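Local structure of putative Scyalone Dehydratase (Novosphingobium aromaticivorans DSM 12444, 3EF8) at residues D19-L24 against H72-I77; D25-E30 against E61-F66; I79-V82 against E86-V89; D114-V117 against Q122-F125. The protein is probably a scytalone dehydratase-like lyase of the NTF2-like (SnoaL) family, though its own reaction is not established. All coordinates share one frame; numbering follows the deposited sequence. Where two conformers were deposited one is given.

Overall arrangement
Contacts 3 and 4 are successive hairpins of one curved sheet, their centres about 9 Å apart; Val89 N to Asp114 O, at 2.8 Å, is among the bonds that join them through the neighbouring strands 86-99 and 106-119. Contact 1 brings helix 3-25 to the outer strand 67-81 of that sheet and meets contact 4 where the Tyr20 and Phe125 rings touch. Contact 2 follows the helix end and lies remote from contact 3, nearest atoms about 17 Å apart. Between contacts 1 and 2, His72 ND1 stands 2.7 Å from Asp25 OD1, an Asp-His pairing consistent with a pocket between helix and sheet, as in scytalone dehydratase.

Contact 1. Residues D19-L24 against H72-I77; sequences DYSYHL and HHNSNI
Leu24 lays its CD2 methyl over one face of the His72 imidazole. The carbon is 3.6 Å from the centroid of the His72 ring and 25° off the ring normal, which meets the geometry of a CH-pi contact; it is displaced toward the rim, with Leu24 CD2 3.4 Å from His72 CE1. Leu24 runs its CG opposite the backbone nitrogen (chi1 179°), and the leucine branch then crosses the histidine side chain at about a right angle. On its polar side the ring is held elsewhere, by Asp25 through ND1.

One turn back along the helix, Ser21 faces the strand directly, its CA 5.9 Å from that of His72. Ser21 OG donates to Asn74 OD1 at 2.7 Å, and the donor sits tilted 31° from the carbonyl plane. Water 1 completes a closed circuit: it donates to Ser21 OG at 2.8 Å and accepts from Asn74 ND2 at 3.0 Å. The buried serine oxygen is therefore both donor and acceptor, and the amide is gripped at its oxygen and its nitrogen, which fixes which way round it lies. Strand residue Asn74 also gives its backbone N to Asn76 OD1 of the second subunit, so the contact borders the trimer interface.

Helix 19-24 and strand 72-77 run almost antiparallel, their axes 8.7 Å apart at closest approach. A long N-terminal helix laid against a curved sheet is the hallmark of the NTF2-like fold, and a histidine turned in between them is consistent with the pocket of scytalone dehydratase.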
loop_
_atom_site.group_PDB
_atom_site.type_symbol
_atom_site.label_atom_id
_atom_site.label_comp_id
_atom_site.label_asym_id
_atom_site.label_seq_id
_atom_site.Cartn_x
_atom_site.Cartn_y
_atom_site.Cartn_z
ATOM N N ASP A 19 -1.005 -3.252 13.062
ATOM C CA ASP A 19 -1.173 -2.752 14.425
ATOM C C ASP A 19 0.084 -2.062 14.890
ATOM O O ASP A 19 0.065 -1.014 15.553
ATOM C CB ASP A 19 -1.453 -3.902 15.401
ATOM C CG ASP A 19 -2.858 -4.472 15.276
ATOM O OD1 ASP A 19 -3.790 -3.844 14.706
ATOM O OD2 ASP A 19 -3.062 -5.605 15.794
ATOM N N TYR A 20 1.239 -2.625 14.544
ATOM C CA TYR A 20 2.517 -1.993 14.867
ATOM C C TYR A 20 2.646 -0.577 14.300
ATOM O O TYR A 20 2.924 0.389 15.003
ATOM C CB TYR A 20 3.725 -2.864 14.414
ATOM C CG TYR A 20 5.077 -2.213 14.577
ATOM C CD1 TYR A 20 5.553 -1.358 13.621
ATOM C CD2 TYR A 20 5.861 -2.446 15.691
ATOM C CE1 TYR A 20 6.800 -0.717 13.735
ATOM C CE2 TYR A 20 7.112 -1.805 15.808
ATOM C CZ TYR A 20 7.546 -0.957 14.822
ATOM O OH TYR A 20 8.766 -0.280 14.909
ATOM N N SER A 21 2.351 -0.445 13.012
ATOM C CA SER A 21 2.468 0.849 12.324
ATOM C C SER A 21 1.463 1.846 12.877
ATOM O O SER A 21 1.775 3.033 13.011
ATOM C CB SER A 21 2.284 0.678 10.844
ATOM O OG SER A 21 3.457 0.139 10.320
ATOM N N TYR A 22 0.289 1.346 13.218
ATOM C CA TYR A 22 -0.756 2.192 13.850
ATOM C C TYR A 22 -0.289 2.735 15.193
ATOM O O TYR A 22 -0.308 3.938 15.455
ATOM C CB TYR A 22 -2.074 1.448 14.019
ATOM C CG TYR A 22 -3.174 2.283 14.677
ATOM C CD1 TYR A 22 -3.774 3.335 14.001
ATOM C CD2 TYR A 22 -3.600 2.008 15.971
ATOM C CE1 TYR A 22 -4.729 4.105 14.601
ATOM C CE2 TYR A 22 -4.532 2.782 16.586
ATOM C CZ TYR A 22 -5.134 3.802 15.897
ATOM O OH TYR A 22 -6.136 4.559 16.532
ATOM N N HIS A 23 0.135 1.832 16.062
ATOM C CA HIS A 23 0.608 2.268 17.359
ATOM C C HIS A 23 1.848 3.164 17.319
ATOM O O HIS A 23 2.061 4.029 18.140
ATOM C CB HIS A 23 0.801 1.051 18.285
ATOM C CG HIS A 23 -0.501 0.445 18.686
ATOM N ND1 HIS A 23 -1.473 1.174 19.342
ATOM C CD2 HIS A 23 -1.022 -0.783 18.477
ATOM C CE1 HIS A 23 -2.533 0.413 19.538
ATOM N NE2 HIS A 23 -2.289 -0.778 19.016
ATOM N N LEU A 24 2.634 3.028 16.282
ATOM C CA LEU A 24 3.791 3.868 16.067
ATOM C C LEU A 24 3.318 5.291 15.684
ATOM O O LEU A 24 3.768 6.278 16.259
ATOM C CB LEU A 24 4.673 3.263 14.951
ATOM C CG LEU A 24 5.911 4.055 14.592
ATOM C CD1 LEU A 24 6.814 4.383 15.833
ATOM C CD2 LEU A 24 6.725 3.298 13.512
ATOM N N HIS A 72 2.833 5.724 8.378
ATOM C CA HIS A 72 3.457 4.527 7.844
ATOM C C HIS A 72 2.464 3.755 6.985
ATOM O O HIS A 72 1.358 3.450 7.365
ATOM C CB HIS A 72 3.936 3.633 8.977
ATOM C CG HIS A 72 5.128 4.147 9.684
ATOM N ND1 HIS A 72 5.078 5.217 10.561
ATOM C CD2 HIS A 72 6.432 3.792 9.601
ATOM C CE1 HIS A 72 6.302 5.493 10.981
ATOM N NE2 HIS A 72 7.146 4.631 10.433
ATOM N N HIS A 73 2.944 3.456 5.789
ATOM C CA HIS A 73 2.186 2.782 4.756
ATOM C C HIS A 73 2.973 1.524 4.396
ATOM O O HIS A 73 4.044 1.599 3.803
ATOM C CB HIS A 73 2.077 3.703 3.520
ATOM C CG HIS A 73 1.526 5.061 3.852
ATOM N ND1 HIS A 73 0.237 5.432 3.513
ATOM C CD2 HIS A 73 2.053 6.089 4.560
ATOM C CE1 HIS A 73 0.007 6.646 4.017
ATOM N NE2 HIS A 73 1.078 7.052 4.670
ATOM N N ASN A 74 2.421 0.361 4.718
ATOM C CA ASN A 74 3.111 -0.912 4.586
ATOM C C ASN A 74 2.438 -1.723 3.534
ATOM O O ASN A 74 1.211 -1.915 3.611
ATOM C CB ASN A 74 3.031 -1.666 5.902
ATOM C CG ASN A 74 3.634 -0.883 7.040
ATOM O OD1 ASN A 74 2.969 -0.080 7.720
ATOM N ND2 ASN A 74 4.918 -1.126 7.279
ATOM N N SER A 75 3.207 -2.187 2.557
ATOM C CA SER A 75 2.644 -2.862 1.406
ATOM C C SER A 75 3.601 -3.950 0.932
ATOM O O SER A 75 4.703 -4.132 1.473
ATOM C CB SER A 75 2.411 -1.870 0.255
ATOM O OG SER A 75 3.611 -1.340 -0.248
ATOM N N ASN A 76 3.213 -4.659 -0.099
ATOM C CA ASN A 76 4.096 -5.607 -0.754
ATOM C C ASN A 76 4.574 -6.678 0.218
ATOM O O ASN A 76 5.750 -7.101 0.130
ATOM C CB ASN A 76 5.305 -4.898 -1.407
ATOM C CG ASN A 76 4.924 -3.946 -2.522
ATOM O OD1 ASN A 76 4.151 -3.030 -2.330
ATOM N ND2 ASN A 76 5.510 -4.145 -3.684
ATOM N N ILE A 77 3.681 -7.169 1.064
ATOM C CA ILE A 77 4.020 -8.115 2.129
ATOM C C ILE A 77 4.080 -9.545 1.595
ATOM O O ILE A 77 3.116 -10.022 1.049
ATOM C CB ILE A 77 3.056 -7.990 3.295
ATOM C CG1 ILE A 77 3.168 -6.576 3.952
ATOM C CG2 ILE A 77 3.341 -9.070 4.365
ATOM C CD1 ILE A 77 2.072 -6.240 4.947
HETATM O O HOH W 1 6.177 -0.068 9.755
#

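Contact 2. Residues D25-E30 against E61-F66; sequences DMNHPE and EGIGTF
Asn27 meets Ile63 and Gly64 by van der Waals contact, with no hydrogen bond passing between the two segments. Its amide divides the work: the oxygen OD1 lies 3.6 Å from Ile63 CG2, while ND2 is 3.3 Å from Gly64 CA. CG points away from the backbone nitrogen in a nearly extended arrangement (chi1 -172°), which carries the amide across to the other segment although the CB itself is not aimed there. The two side chains run past one another head to tail, the asparagine oxygen alongside the CG2 branch.

Hydrogen bonds operate within 61-66 and toward another chain. Gly62 O accepts from three donors: Phe66 N at 2.8 Å, Thr65 N at 2.9 Å and the hydroxyl Thr65 OG1 at 2.9 Å, the last arriving 30° out of the carbonyl plane. The three donors converge on one carbonyl at the start of the short, weakly bonded helix 63-66, which presents Gly64 to the amide. Asn27 ND2 donates to Ala149 O of the second subunit, whose Arg148 also bonds Ile63 O, so both sides of the contact are fastened to the same foreign tail.

Within 25-30, CB of Met26 (a selenomethionine) lies over the centre of the His28 ring, 3.4 Å above its plane.

The positive phi of Asn27 (58°), with two bonds back into the last turn, defines a Schellman motif ending helix 3-25; His28 follows as N-cap of helix 29-33. The arrangement is that of a helix-terminating turn serving as part of a subunit interface, clasped by the C-terminal tail of a neighbouring subunit.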
loop_
_atom_site.group_PDB
_atom_site.type_symbol
_atom_site.label_atom_id
_atom_site.label_comp_id
_atom_site.label_asym_id
_atom_site.label_seq_id
_atom_site.Cartn_x
_atom_site.Cartn_y
_atom_site.Cartn_z
ATOM N N ASP A 25 2.389 5.373 14.716
ATOM C CA ASP A 25 1.869 6.666 14.295
ATOM C C ASP A 25 1.081 7.332 15.426
ATOM O O ASP A 25 0.980 8.569 15.503
ATOM C CB ASP A 25 1.001 6.518 13.077
ATOM C CG ASP A 25 1.796 6.207 11.791
ATOM O OD1 ASP A 25 3.031 6.380 11.780
ATOM O OD2 ASP A 25 1.170 5.701 10.817
HETATM N N MSE A 26 0.566 6.525 16.347
HETATM C CA MSE A 26 -0.206 7.026 17.517
HETATM C C MSE A 26 0.691 7.353 18.710
HETATM O O MSE A 26 0.209 7.852 19.723
HETATM C CB MSE A 26 -1.225 6.022 17.953
HETATM C CG MSE A 26 -2.286 5.770 16.944
HETATM SE SE MSE A 26 -3.530 7.309 16.819
HETATM C CE MSE A 26 -4.390 7.008 18.544
ATOM N N ASN A 27 1.976 7.106 18.609
ATOM C CA ASN A 27 2.925 7.283 19.739
ATOM C C ASN A 27 2.530 6.436 20.964
ATOM O O ASN A 27 2.334 6.977 22.082
ATOM C CB ASN A 27 3.055 8.755 20.108
ATOM C CG ASN A 27 4.152 8.992 21.107
ATOM O OD1 ASN A 27 5.030 8.161 21.244
ATOM N ND2 ASN A 27 4.072 10.101 21.830
ATOM N N HIS A 28 2.387 5.130 20.745
ATOM C CA HIS A 28 2.024 4.190 21.797
ATOM C C HIS A 28 3.180 3.197 22.003
ATOM O O HIS A 28 3.062 2.035 21.605
ATOM C CB HIS A 28 0.768 3.385 21.452
ATOM C CG HIS A 28 -0.494 4.187 21.323
ATOM N ND1 HIS A 28 -1.612 3.696 20.704
ATOM C CD2 HIS A 28 -0.830 5.419 21.788
ATOM C CE1 HIS A 28 -2.578 4.597 20.759
ATOM N NE2 HIS A 28 -2.145 5.641 21.439
ATOM N N PRO A 29 4.271 3.634 22.643
ATOM C CA PRO A 29 5.462 2.751 22.750
ATOM C C PRO A 29 5.257 1.448 23.515
ATOM O O PRO A 29 5.882 0.426 23.195
ATOM C CB PRO A 29 6.517 3.630 23.408
ATOM C CG PRO A 29 5.758 4.756 24.013
ATOM C CD PRO A 29 4.529 4.962 23.209
ATOM N N GLU A 30 4.391 1.414 24.507
ATOM C CA GLU A 30 4.140 0.153 25.200
ATOM C C GLU A 30 3.400 -0.871 24.367
ATOM O O GLU A 30 3.613 -2.105 24.472
ATOM C CB GLU A 30 3.479 0.353 26.562
ATOM C CG GLU A 30 4.538 0.655 27.607
ATOM C CD GLU A 30 5.506 -0.521 27.935
ATOM O OE1 GLU A 30 5.045 -1.621 28.338
ATOM O OE2 GLU A 30 6.744 -0.305 27.859
ATOM N N GLU A 61 12.191 6.024 22.496
ATOM C CA GLU A 61 12.222 7.271 23.242
ATOM C C GLU A 61 12.264 8.462 22.276
ATOM O O GLU A 61 13.068 8.503 21.334
ATOM C CB GLU A 61 13.432 7.298 24.197
ATOM N N GLY A 62 11.383 9.424 22.507
ATOM C CA GLY A 62 11.427 10.675 21.743
ATOM C C GLY A 62 10.517 10.758 20.534
ATOM O O GLY A 62 10.426 11.815 19.885
ATOM N N ILE A 63 9.856 9.645 20.226
ATOM C CA ILE A 63 8.867 9.603 19.116
ATOM C C ILE A 63 7.911 10.775 19.264
ATOM O O ILE A 63 7.577 11.442 18.304
ATOM C CB ILE A 63 8.032 8.291 19.089
ATOM C CG1 ILE A 63 8.888 7.103 18.678
ATOM C CG2 ILE A 63 6.830 8.383 18.087
ATOM C CD1 ILE A 63 8.143 5.807 18.732
ATOM N N GLY A 64 7.526 11.056 20.502
ATOM C CA GLY A 64 6.506 12.038 20.791
ATOM C C GLY A 64 7.034 13.452 20.785
ATOM O O GLY A 64 6.276 14.415 20.645
ATOM N N THR A 65 8.342 13.565 20.904
ATOM C CA THR A 65 8.985 14.863 21.102
ATOM C C THR A 65 9.672 15.376 19.846
ATOM O O THR A 65 9.658 16.576 19.544
ATOM C CB THR A 65 10.015 14.794 22.261
ATOM O OG1 THR A 65 10.913 13.700 22.044
ATOM C CG2 THR A 65 9.297 14.607 23.595
ATOM N N PHE A 66 10.272 14.468 19.089
ATOM C CA PHE A 66 11.010 14.855 17.881
ATOM C C PHE A 66 10.124 14.920 16.630
ATOM O O PHE A 66 10.505 15.518 15.625
ATOM C CB PHE A 66 12.193 13.914 17.647
ATOM C CG PHE A 66 13.324 14.117 18.628
#

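Contact 3. Residues I79-V82 against E86-V89; sequences IDFV and EANV
Asp80 and Asn88 form the hydrogen-bonded pair at the centre of this contact. Asp80 N reaches Asn88 O at 2.8 Å with an almost straight N-H...O angle of 177°, and Asn88 N answers to Asp80 O at 2.9 Å. At the turn end Val82 N binds Glu86 O at 2.7 Å, but the angle drops to 140°, consistent with the chain turning a corner at Val82.

Ile79, Phe81, Ala87 and Val89 share one face. Ile79 CG1 lies 4.0 Å from Val89 CG1, the two side chains parallel, while Ile79 CG2 covers one face of the Phe81 ring toward the rim. Ala87 CB is 3.8 Å from Phe81 CD1. Glu86 sets CG opposite its backbone nitrogen (chi1 -178°) and stays extended, which brings its carboxylate alongside Val82. Val82 lies obliquely over its end, CG1 toward OE1 and CG2 toward OE2, its CB 3.8 Å from Glu86 CD, while CG2 also meets the Asn88 amide.

In the next shell, water 2 accepts from Asn88 ND2 at 3.2 Å and reaches Asp80 OD2 only weakly. Asp80 has its main partner in Arg15 of the third subunit, a salt bridge, and Asn88 OD1 bonds Thr115 on the adjoining strand. Helix 3-25 covers the apolar face through Ile13 and Met10.

Here is the end of an antiparallel beta hairpin, strands 67-81 and 86-99, in the curved sheet of an NTF2-like fold.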
loop_
_atom_site.group_PDB
_atom_site.type_symbol
_atom_site.label_atom_id
_atom_site.label_comp_id
_atom_site.label_asym_id
_atom_site.label_seq_id
_atom_site.Cartn_x
_atom_site.Cartn_y
_atom_site.Cartn_z
ATOM N N ILE A 79 5.238 -13.447 2.635
ATOM C CA ILE A 79 5.385 -14.288 3.829
ATOM C C ILE A 79 5.758 -15.700 3.437
ATOM O O ILE A 79 5.081 -16.297 2.641
ATOM C CB ILE A 79 4.084 -14.311 4.608
ATOM C CG1 ILE A 79 3.706 -12.863 5.037
ATOM C CG2 ILE A 79 4.242 -15.243 5.853
ATOM C CD1 ILE A 79 2.339 -12.746 5.717
ATOM N N ASP A 80 6.839 -16.180 4.025
ATOM C CA ASP A 80 7.301 -17.578 3.853
ATOM C C ASP A 80 7.311 -18.207 5.235
ATOM O O ASP A 80 8.065 -17.808 6.091
ATOM C CB ASP A 80 8.706 -17.631 3.276
ATOM C CG ASP A 80 8.799 -17.041 1.885
ATOM O OD1 ASP A 80 7.843 -17.219 1.134
ATOM O OD2 ASP A 80 9.839 -16.432 1.555
ATOM N N PHE A 81 6.481 -19.223 5.413
ATOM C CA PHE A 81 6.428 -19.938 6.668
ATOM C C PHE A 81 7.586 -20.918 6.844
ATOM O O PHE A 81 7.853 -21.716 5.942
ATOM C CB PHE A 81 5.114 -20.669 6.831
ATOM C CG PHE A 81 3.954 -19.759 7.063
ATOM C CD1 PHE A 81 3.675 -19.265 8.337
ATOM C CD2 PHE A 81 3.175 -19.380 6.011
ATOM C CE1 PHE A 81 2.611 -18.409 8.547
ATOM C CE2 PHE A 81 2.127 -18.515 6.207
ATOM C CZ PHE A 81 1.833 -18.039 7.463
ATOM N N VAL A 82 8.267 -20.811 7.976
ATOM C CA VAL A 82 9.229 -21.858 8.386
ATOM C C VAL A 82 8.400 -22.990 8.948
ATOM O O VAL A 82 8.511 -24.154 8.513
ATOM C CB VAL A 82 10.242 -21.341 9.376
ATOM C CG1 VAL A 82 11.174 -22.501 9.788
ATOM C CG2 VAL A 82 11.046 -20.204 8.741
ATOM N N GLU A 86 6.372 -19.740 12.951
ATOM C CA GLU A 86 7.567 -18.984 12.558
ATOM C C GLU A 86 7.537 -18.673 11.086
ATOM O O GLU A 86 7.373 -19.557 10.252
ATOM C CB GLU A 86 8.871 -19.748 12.849
ATOM C CG GLU A 86 10.154 -18.996 12.497
ATOM C CD GLU A 86 11.445 -19.801 12.650
ATOM O OE1 GLU A 86 11.406 -20.892 13.257
ATOM O OE2 GLU A 86 12.503 -19.317 12.229
ATOM N N ALA A 87 7.652 -17.388 10.754
ATOM C CA ALA A 87 7.643 -16.992 9.370
ATOM C C ALA A 87 8.663 -15.903 9.138
ATOM O O ALA A 87 8.940 -15.074 10.011
ATOM C CB ALA A 87 6.242 -16.514 8.948
ATOM N N ASN A 88 9.143 -15.878 7.906
ATOM C CA ASN A 88 10.049 -14.863 7.389
ATOM C C ASN A 88 9.212 -13.987 6.447
ATOM O O ASN A 88 8.426 -14.462 5.634
ATOM C CB ASN A 88 11.179 -15.516 6.622
ATOM C CG ASN A 88 12.064 -16.351 7.502
ATOM O OD1 ASN A 88 12.222 -16.044 8.669
ATOM N ND2 ASN A 88 12.676 -17.413 6.924
ATOM N N VAL A 89 9.361 -12.680 6.622
ATOM C CA VAL A 89 8.539 -11.723 5.879
ATOM C C VAL A 89 9.405 -10.663 5.212
ATOM O O VAL A 89 10.367 -10.147 5.799
ATOM C CB VAL A 89 7.598 -10.996 6.838
ATOM C CG1 VAL A 89 6.506 -10.145 6.081
ATOM C CG2 VAL A 89 6.898 -12.033 7.779
HETATM O O HOH W 2 12.362 -17.284 3.737
#

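Contact 4. Residues D114-V117 against Q122-F125; sequences DTVV and QWKF
Val117 and Lys124 bind each other twice through the backbone: Val117 N to Lys124 O and Lys124 N to Val117 O are both 2.9 Å, with the first N-H...O angle at 165°. Their carbonyl oxygens accept a second, weaker contact as well, Val116 CA lying 3.2 Å from Lys124 O and Trp123 CA 3.4 Å from Val117 O. Within 122-125, Gln122 folds back so that NE2 donates to Trp123 O at 2.9 Å, in the carbonyl plane and on a lone pair.

Beyond the backbone, Val116 is wedged between two aromatics. Its CG1 lies 3.6 Å from Phe125 CD1, the side chains running side by side, while CG2 is 3.7 Å from Trp123 CE3. That split follows from chi1 -62°, which sets CG1 opposite the carbonyl carbon. The indole also turns its edge to the backbone of Val116, with the carbonyl oxygen near the ring plane; its NE1 is tied to Glu9.

Asp114 OD2 comes obliquely to Phe125 CE1 at 3.7 Å, carboxylate and ring planes 67° apart, but its stronger partner is Arg128, a salt bridge. Met16 and Ile13 of helix 3-25 close over the aromatic side.

The chemistry implies a hairpin whose register is set by paired amides and whose helix-facing side is largely apolar, its polar groups engaged by named partners: Asp114 in the salt bridge to Arg128, and the indole nitrogen with Glu9.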
loop_
_atom_site.group_PDB
_atom_site.type_symbol
_atom_site.label_atom_id
_atom_site.label_comp_id
_atom_site.label_asym_id
_atom_site.label_seq_id
_atom_site.Cartn_x
_atom_site.Cartn_y
_atom_site.Cartn_z
ATOM N N ASP A 114 11.874 -9.365 8.113
ATOM C CA ASP A 114 11.459 -9.728 9.435
ATOM C C ASP A 114 11.362 -11.232 9.632
ATOM O O ASP A 114 11.137 -11.987 8.681
ATOM C CB ASP A 114 10.048 -9.142 9.706
ATOM C CG ASP A 114 9.968 -7.611 9.592
ATOM O OD1 ASP A 114 10.927 -6.912 10.017
ATOM O OD2 ASP A 114 8.893 -7.144 9.108
ATOM N N THR A 115 11.578 -11.664 10.871
ATOM C CA THR A 115 11.134 -12.972 11.332
ATOM C C THR A 115 10.174 -12.750 12.478
ATOM O O THR A 115 10.491 -12.010 13.449
ATOM C CB THR A 115 12.324 -13.850 11.795
ATOM O OG1 THR A 115 13.197 -14.064 10.675
ATOM C CG2 THR A 115 11.831 -15.218 12.381
ATOM N N VAL A 116 9.001 -13.335 12.316
ATOM C CA VAL A 116 7.921 -13.299 13.266
ATOM C C VAL A 116 7.682 -14.713 13.833
ATOM O O VAL A 116 7.890 -15.733 13.165
ATOM C CB VAL A 116 6.637 -12.675 12.642
ATOM C CG1 VAL A 116 6.933 -11.217 12.237
ATOM C CG2 VAL A 116 6.132 -13.485 11.485
ATOM N N VAL A 117 7.291 -14.747 15.097
ATOM C CA VAL A 117 6.995 -15.998 15.794
ATOM C C VAL A 117 5.680 -15.874 16.499
ATOM O O VAL A 117 5.315 -14.810 16.949
ATOM C CB VAL A 117 8.135 -16.360 16.800
ATOM C CG1 VAL A 117 9.424 -16.684 16.042
ATOM C CG2 VAL A 117 8.339 -15.212 17.816
ATOM N N GLN A 122 -0.417 -15.075 19.721
ATOM C CA GLN A 122 -0.060 -13.758 19.151
ATOM C C GLN A 122 1.247 -13.784 18.381
ATOM O O GLN A 122 2.286 -14.232 18.868
ATOM C CB GLN A 122 0.095 -12.751 20.285
ATOM C CG GLN A 122 0.632 -11.359 19.910
ATOM C CD GLN A 122 -0.399 -10.515 19.166
ATOM O OE1 GLN A 122 -1.520 -10.335 19.658
ATOM N NE2 GLN A 122 -0.027 -9.976 17.984
ATOM N N TRP A 123 1.204 -13.252 17.158
ATOM C CA TRP A 123 2.434 -13.051 16.410
ATOM C C TRP A 123 3.193 -11.874 16.959
ATOM O O TRP A 123 2.626 -10.835 17.285
ATOM C CB TRP A 123 2.132 -12.860 14.908
ATOM C CG TRP A 123 1.652 -14.151 14.235
ATOM C CD1 TRP A 123 0.379 -14.542 14.034
ATOM C CD2 TRP A 123 2.481 -15.214 13.715
ATOM N NE1 TRP A 123 0.335 -15.768 13.394
ATOM C CE2 TRP A 123 1.618 -16.207 13.222
ATOM C CE3 TRP A 123 3.854 -15.422 13.646
ATOM C CZ2 TRP A 123 2.091 -17.367 12.613
ATOM C CZ3 TRP A 123 4.314 -16.585 13.045
ATOM C CH2 TRP A 123 3.437 -17.529 12.545
ATOM N N LYS A 124 4.486 -12.049 17.034
ATOM C CA LYS A 124 5.420 -11.054 17.523
ATOM C C LYS A 124 6.659 -11.060 16.688
ATOM O O LYS A 124 7.005 -12.064 16.073
ATOM C CB LYS A 124 5.796 -11.336 18.996
ATOM C CG LYS A 124 4.604 -11.233 19.926
ATOM C CD LYS A 124 5.044 -11.358 21.357
ATOM C CE LYS A 124 3.875 -11.227 22.289
ATOM N NZ LYS A 124 4.355 -11.496 23.697
ATOM N N PHE A 125 7.312 -9.910 16.656
ATOM C CA PHE A 125 8.606 -9.826 16.033
ATOM C C PHE A 125 9.705 -10.473 16.829
ATOM O O PHE A 125 9.902 -10.170 17.993
ATOM C CB PHE A 125 9.048 -8.390 15.713
ATOM C CG PHE A 125 8.131 -7.688 14.704
ATOM C CD1 PHE A 125 8.187 -8.012 13.363
ATOM C CD2 PHE A 125 7.252 -6.671 15.108
ATOM C CE1 PHE A 125 7.381 -7.359 12.437
ATOM C CE2 PHE A 125 6.421 -6.045 14.206
ATOM C CZ PHE A 125 6.530 -6.360 12.869
#